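Local coordinates for SIS domain protein (Listeria monocytogenes str. 4b F2365, PDB 3FXA) that probably binds a phosphorylated sugar and may isomerise it, as a putative sugar-phosphate isomerase built on the SIS domain, at residues S80-V83 with H84-G88; V89-K92 with E93-L96. All coordinates share one frame; numbering follows the deposited sequence.

Interaction 1 of 2, residues S80-V83 with H84-G88; sequences SDAV and HGTLG
The imidazole of H84 swings back over the preceding turn, its ND1 donating to the carbonyl O of S80 at 3.2 Å. The bond is bent (144° at the hydrogen): ND1 stands above the S80 carbonyl plane, and the oxygen lies somewhat out of the ring plane. With CG set beside its own backbone N (chi1 -69°), the ring also passes across the V83 side chain, whose CG2 comes 3.5 Å from H84 ND1, while V83 O lies over one ring face. Farther along the same wide turn, T86 leans on D81: its methyl CG2 rests 3.8 Å from D81 CB, and its OG1 packs beside the D81-A82 peptide. L87 turns its branch point to A82, CG to CB at 4.0 Å, and also lies against A82 O.

Beneath these side chains the helix widens into a pi-type turn. D81 O takes H84 N (2.9 Å) and T86 N (3.3 Å) from opposite faces of its plane, and L87 N donates to A82 O. G85 sits at the kink; at its phi of 119° a CB would jam against the carbonyl O of H84, which calls for glycine. D81 OD1 is held by G54 N of the third subunit. Within the chain, A82 and V83 touch L111, just before helix 112-118; across the subunit interface, L87 packs on I188 of the second subunit, in its helix 182-188.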
ATOM      1  N   SER A  80       0.763   0.710 -11.847  1.00 14.46           N
ATOM      2  CA  SER A  80       1.850   1.703 -12.067  1.00 15.97           C
ATOM      3  C   SER A  80       3.246   1.198 -11.606  1.00 16.60           C
ATOM      4  O   SER A  80       4.276   1.844 -11.922  1.00 16.82           O
ATOM      5  CB  SER A  80       1.489   3.066 -11.456  1.00 16.76           C
ATOM      6  OG  SER A  80       1.180   3.001 -10.093  1.00 16.13           O
ATOM      7  N   ASP A  81       3.293   0.090 -10.856  1.00 15.17           N
ATOM      8  CA  ASP A  81       4.554  -0.602 -10.489  1.00 15.54           C
ATOM      9  C   ASP A  81       4.775  -1.819 -11.390  1.00 14.89           C
ATOM     10  O   ASP A  81       5.917  -2.125 -11.712  1.00 14.25           O
ATOM     11  CB  ASP A  81       4.578  -1.034  -9.020  1.00 15.49           C
ATOM     12  CG  ASP A  81       4.475   0.142  -8.077  1.00 17.42           C
ATOM     13  OD1 ASP A  81       5.013   1.211  -8.432  1.00 15.71           O
ATOM     14  OD2 ASP A  81       3.823   0.009  -7.013  1.00 18.73           O
ATOM     15  N   ALA A  82       3.689  -2.538 -11.732  1.00 13.97           N
ATOM     16  CA  ALA A  82       3.697  -3.746 -12.600  1.00 13.65           C
ATOM     17  C   ALA A  82       4.542  -3.669 -13.881  1.00 14.20           C
ATOM     18  O   ALA A  82       5.415  -4.510 -14.109  1.00 14.53           O
ATOM     19  CB  ALA A  82       2.252  -4.130 -12.948  1.00 14.04           C
ATOM     20  N   VAL A  83       4.288  -2.639 -14.686  1.00 15.52           N
ATOM     21  CA  VAL A  83       5.032  -2.391 -15.942  1.00 15.75           C
ATOM     22  C   VAL A  83       6.463  -1.808 -15.732  1.00 15.03           C
ATOM     23  O   VAL A  83       7.173  -1.533 -16.718  1.00 16.27           O
ATOM     24  CB  VAL A  83       4.217  -1.498 -16.906  1.00 15.45           C
ATOM     25  CG1 VAL A  83       2.927  -2.221 -17.295  1.00 17.68           C
ATOM     26  CG2 VAL A  83       3.953  -0.098 -16.338  1.00 12.73           C
ATOM     27  N   HIS A  84       6.848  -1.621 -14.464  1.00 14.07           N
ATOM     28  CA  HIS A  84       8.156  -1.132 -14.034  1.00 16.41           C
ATOM     29  C   HIS A  84       8.898  -2.129 -13.127  1.00 17.66           C
ATOM     30  O   HIS A  84       9.736  -1.736 -12.283  1.00 19.85           O
ATOM     31  CB  HIS A  84       7.947   0.216 -13.352  1.00 15.32           C
ATOM     32  CG  HIS A  84       7.537   1.284 -14.301  1.00 17.46           C
ATOM     33  ND1 HIS A  84       6.243   1.750 -14.402  1.00 24.78           N
ATOM     34  CD2 HIS A  84       8.258   1.950 -15.232  1.00 20.48           C
ATOM     35  CE1 HIS A  84       6.196   2.674 -15.344  1.00 22.43           C
ATOM     36  NE2 HIS A  84       7.401   2.817 -15.861  1.00 24.73           N
ATOM     37  N   GLY A  85       8.612  -3.422 -13.324  1.00 17.64           N
ATOM     38  CA  GLY A  85       9.294  -4.528 -12.659  1.00 17.82           C
ATOM     39  C   GLY A  85       8.507  -5.475 -11.778  1.00 16.66           C
ATOM     40  O   GLY A  85       8.924  -6.623 -11.615  1.00 15.71           O
ATOM     41  N   THR A  86       7.382  -5.024 -11.207  1.00 16.65           N
ATOM     42  CA  THR A  86       6.639  -5.861 -10.263  1.00 17.19           C
ATOM     43  C   THR A  86       5.867  -6.986 -10.945  1.00 15.89           C
ATOM     44  O   THR A  86       5.427  -7.906 -10.257  1.00 16.30           O
ATOM     45  CB  THR A  86       5.851  -5.066  -9.205  1.00 18.00           C
ATOM     46  OG1 THR A  86       4.743  -4.368  -9.790  1.00 19.48           O
ATOM     47  CG2 THR A  86       6.791  -4.086  -8.484  1.00 19.24           C
ATOM     48  N   LEU A  87       5.747  -6.949 -12.289  1.00 16.03           N
ATOM     49  CA  LEU A  87       5.197  -8.111 -13.036  1.00 15.35           C
ATOM     50  C   LEU A  87       6.009  -9.394 -12.802  1.00 17.05           C
ATOM     51  O   LEU A  87       5.524 -10.499 -13.059  1.00 17.67           O
ATOM     52  CB  LEU A  87       5.053  -7.838 -14.538  1.00 15.83           C
ATOM     53  CG  LEU A  87       3.770  -7.199 -15.014  1.00 17.13           C
ATOM     54  CD1 LEU A  87       3.922  -6.748 -16.425  1.00 15.21           C
ATOM     55  CD2 LEU A  87       2.585  -8.183 -14.863  1.00 16.56           C
ATOM     56  N   GLY A  88       7.242  -9.251 -12.325  1.00 16.86           N
ATOM     57  CA  GLY A  88       8.031 -10.407 -11.871  1.00 15.67           C
ATOM     58  C   GLY A  88       7.423 -11.219 -10.716  1.00 14.54           C
ATOM     59  O   GLY A  88       7.817 -12.359 -10.501  1.00 14.11           O
TER

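Interaction 2 of 2, residues V89-K92 with E93-L96; sequences VLQK and EDIL
D94 folds its carboxylate back over the chain that leads up to it, and OD2 accepts the amide N of Q91 at 2.8 Å. The N-H approaches from above the carboxylate plane, 54° out of it, along a fairly straight path. In return D94 N donates to Q91 O at 3.0 Å, closing a type I beta turn from Q91 to D94, so D94 holds both the N and the O of Q91. The same OD2 forms a salt bridge with K47, whose NZ also binds V89 O; this positive charge would be expected to keep D94 ionised although it is buried.

Below the turn the packing is apolar and close. With CG anti to the backbone N (chi1 -179°), L90 sends CD1 down to D94 CB (3.9 Å) and on to L96 CB (4.2 Å), the two leucines crossing at about a right angle against V49 and C115.

The outer corner is looser. K92 and E93 are exposed; E93 bends back at chi2 so that OE1 lies 3.9 Å from Q91 CB and OE2 equally far from K92 CB, without a polar bond between them. Such a turn, tied by an aspartate to the preceding backbone, leads here from the loop that follows helix 79-86 into central strand 95-99 of the parallel alpha/beta sheet of the SIS domain.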
ATOM      1  N   VAL A  89       6.463 -10.653  -9.978  1.00 14.81           N
ATOM      2  CA  VAL A  89       5.737 -11.382  -8.918  1.00 13.79           C
ATOM      3  C   VAL A  89       4.838 -12.510  -9.504  1.00 15.81           C
ATOM      4  O   VAL A  89       4.544 -13.476  -8.800  1.00 17.09           O
ATOM      5  CB  VAL A  89       4.873 -10.420  -8.017  1.00 17.35           C
ATOM      6  CG1 VAL A  89       3.574 -10.031  -8.719  1.00 14.05           C
ATOM      7  CG2 VAL A  89       4.532 -11.048  -6.663  1.00 15.00           C
ATOM      8  N   LEU A  90       4.414 -12.345 -10.764  1.00 15.14           N
ATOM      9  CA  LEU A  90       3.516 -13.264 -11.461  1.00 16.04           C
ATOM     10  C   LEU A  90       4.307 -14.432 -12.037  1.00 16.24           C
ATOM     11  O   LEU A  90       5.279 -14.233 -12.775  1.00 17.33           O
ATOM     12  CB  LEU A  90       2.804 -12.539 -12.603  1.00 14.57           C
ATOM     13  CG  LEU A  90       1.798 -13.356 -13.428  1.00 15.14           C
ATOM     14  CD1 LEU A  90       0.649 -13.747 -12.493  1.00 14.42           C
ATOM     15  CD2 LEU A  90       1.314 -12.556 -14.617  1.00 15.66           C
ATOM     16  N   GLN A  91       3.896 -15.643 -11.693  1.00 12.33           N
ATOM     17  CA  GLN A  91       4.567 -16.871 -12.166  1.00 13.83           C
ATOM     18  C   GLN A  91       3.580 -17.810 -12.889  1.00 13.62           C
ATOM     19  O   GLN A  91       2.355 -17.617 -12.852  1.00 14.64           O
ATOM     20  CB  GLN A  91       5.315 -17.536 -10.996  1.00 13.78           C
ATOM     21  CG  GLN A  91       6.390 -16.659 -10.396  1.00 18.30           C
ATOM     22  CD  GLN A  91       7.474 -16.307 -11.408  1.00 17.73           C
ATOM     23  OE1 GLN A  91       7.927 -17.166 -12.168  1.00 25.00           O
ATOM     24  NE2 GLN A  91       7.911 -15.050 -11.415  1.00 20.79           N
ATOM     25  N   LYS A  92       4.134 -18.816 -13.578  1.00 13.97           N
ATOM     26  CA  LYS A  92       3.337 -19.769 -14.405  1.00 15.22           C
ATOM     27  C   LYS A  92       2.168 -20.460 -13.668  1.00 17.27           C
ATOM     28  O   LYS A  92       1.086 -20.564 -14.222  1.00 18.28           O
ATOM     29  CB  LYS A  92       4.272 -20.801 -15.091  1.00 16.64           C
ATOM     30  CG  LYS A  92       3.573 -21.833 -15.996  1.00 20.49           C
ATOM     31  CD  LYS A  92       4.630 -22.629 -16.766  1.00 22.77           C
ATOM     32  CE  LYS A  92       4.013 -23.687 -17.664  1.00 24.98           C
ATOM     33  NZ  LYS A  92       3.175 -23.090 -18.749  1.00 25.88           N
ATOM     34  N   GLU A  93       2.382 -20.808 -12.401  1.00 17.13           N
ATOM     35  CA  GLU A  93       1.428 -21.539 -11.561  1.00 18.07           C
ATOM     36  C   GLU A  93       0.414 -20.613 -10.902  1.00 16.32           C
ATOM     37  O   GLU A  93      -0.422 -21.080 -10.104  1.00 19.34           O
ATOM     38  CB  GLU A  93       2.140 -22.351 -10.446  1.00 19.53           C
ATOM     39  CG  GLU A  93       3.492 -23.037 -10.809  1.00 25.96           C
ATOM     40  CD  GLU A  93       4.720 -22.087 -10.785  1.00 30.23           C
ATOM     41  OE1 GLU A  93       4.835 -21.231  -9.880  1.00 33.86           O
ATOM     42  OE2 GLU A  93       5.566 -22.201 -11.692  1.00 41.66           O
ATOM     43  N   ASP A  94       0.446 -19.327 -11.244  1.00 14.95           N
ATOM     44  CA  ASP A  94      -0.425 -18.341 -10.620  1.00 15.34           C
ATOM     45  C   ASP A  94      -1.706 -18.073 -11.403  1.00 16.77           C
ATOM     46  O   ASP A  94      -1.841 -18.428 -12.578  1.00 16.54           O
ATOM     47  CB  ASP A  94       0.313 -17.003 -10.440  1.00 15.59           C
ATOM     48  CG  ASP A  94       1.494 -17.081  -9.474  1.00 16.73           C
ATOM     49  OD1 ASP A  94       1.637 -18.060  -8.725  1.00 15.88           O
ATOM     50  OD2 ASP A  94       2.273 -16.098  -9.479  1.00 16.15           O
ATOM     51  N   ILE A  95      -2.622 -17.391 -10.724  1.00 16.85           N
ATOM     52  CA  ILE A  95      -3.877 -16.944 -11.297  1.00 16.48           C
ATOM     53  C   ILE A  95      -3.868 -15.425 -11.263  1.00 16.18           C
ATOM     54  O   ILE A  95      -3.760 -14.868 -10.175  1.00 18.42           O
ATOM     55  CB  ILE A  95      -5.085 -17.444 -10.488  1.00 17.44           C
ATOM     56  CG1 ILE A  95      -5.096 -18.994 -10.403  1.00 19.00           C
ATOM     57  CG2 ILE A  95      -6.365 -16.904 -11.122  1.00 16.00           C
ATOM     58  CD1 ILE A  95      -6.226 -19.596  -9.568  1.00 18.79           C
ATOM     59  N   LEU A  96      -3.906 -14.777 -12.433  1.00 13.15           N
ATOM     60  CA  LEU A  96      -4.008 -13.321 -12.522  1.00 13.40           C
ATOM     61  C   LEU A  96      -5.489 -12.971 -12.653  1.00 13.52           C
ATOM     62  O   LEU A  96      -6.176 -13.519 -13.525  1.00 14.45           O
ATOM     63  CB  LEU A  96      -3.198 -12.767 -13.704  1.00 14.99           C
ATOM     64  CG  LEU A  96      -3.261 -11.261 -13.983  1.00 15.02           C
ATOM     65  CD1 LEU A  96      -2.675 -10.439 -12.819  1.00 14.23           C
ATOM     66  CD2 LEU A  96      -2.560 -10.910 -15.299  1.00 17.93           C
TER

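How the interactions relate
From the N terminus, strand 74-76 at one edge of the sheet passes into helix 79-86, and interaction 1 lies within that helical stretch, where a kinked, widened turn is followed by a 3-10 segment. The chain then runs straight on into interaction 2, which swings it round by a type I turn and delivers it to strand 95-99 in the middle of the sheet. The contacts lie in series, neither nested nor crossing; the centres of interactions 1 and 2 are about 13 Å apart. Together they span a beta-alpha-beta crossover that skips past strand 48-51. Both also reach the second subunit, so this connection contributes to the assembly as well as to the sheet.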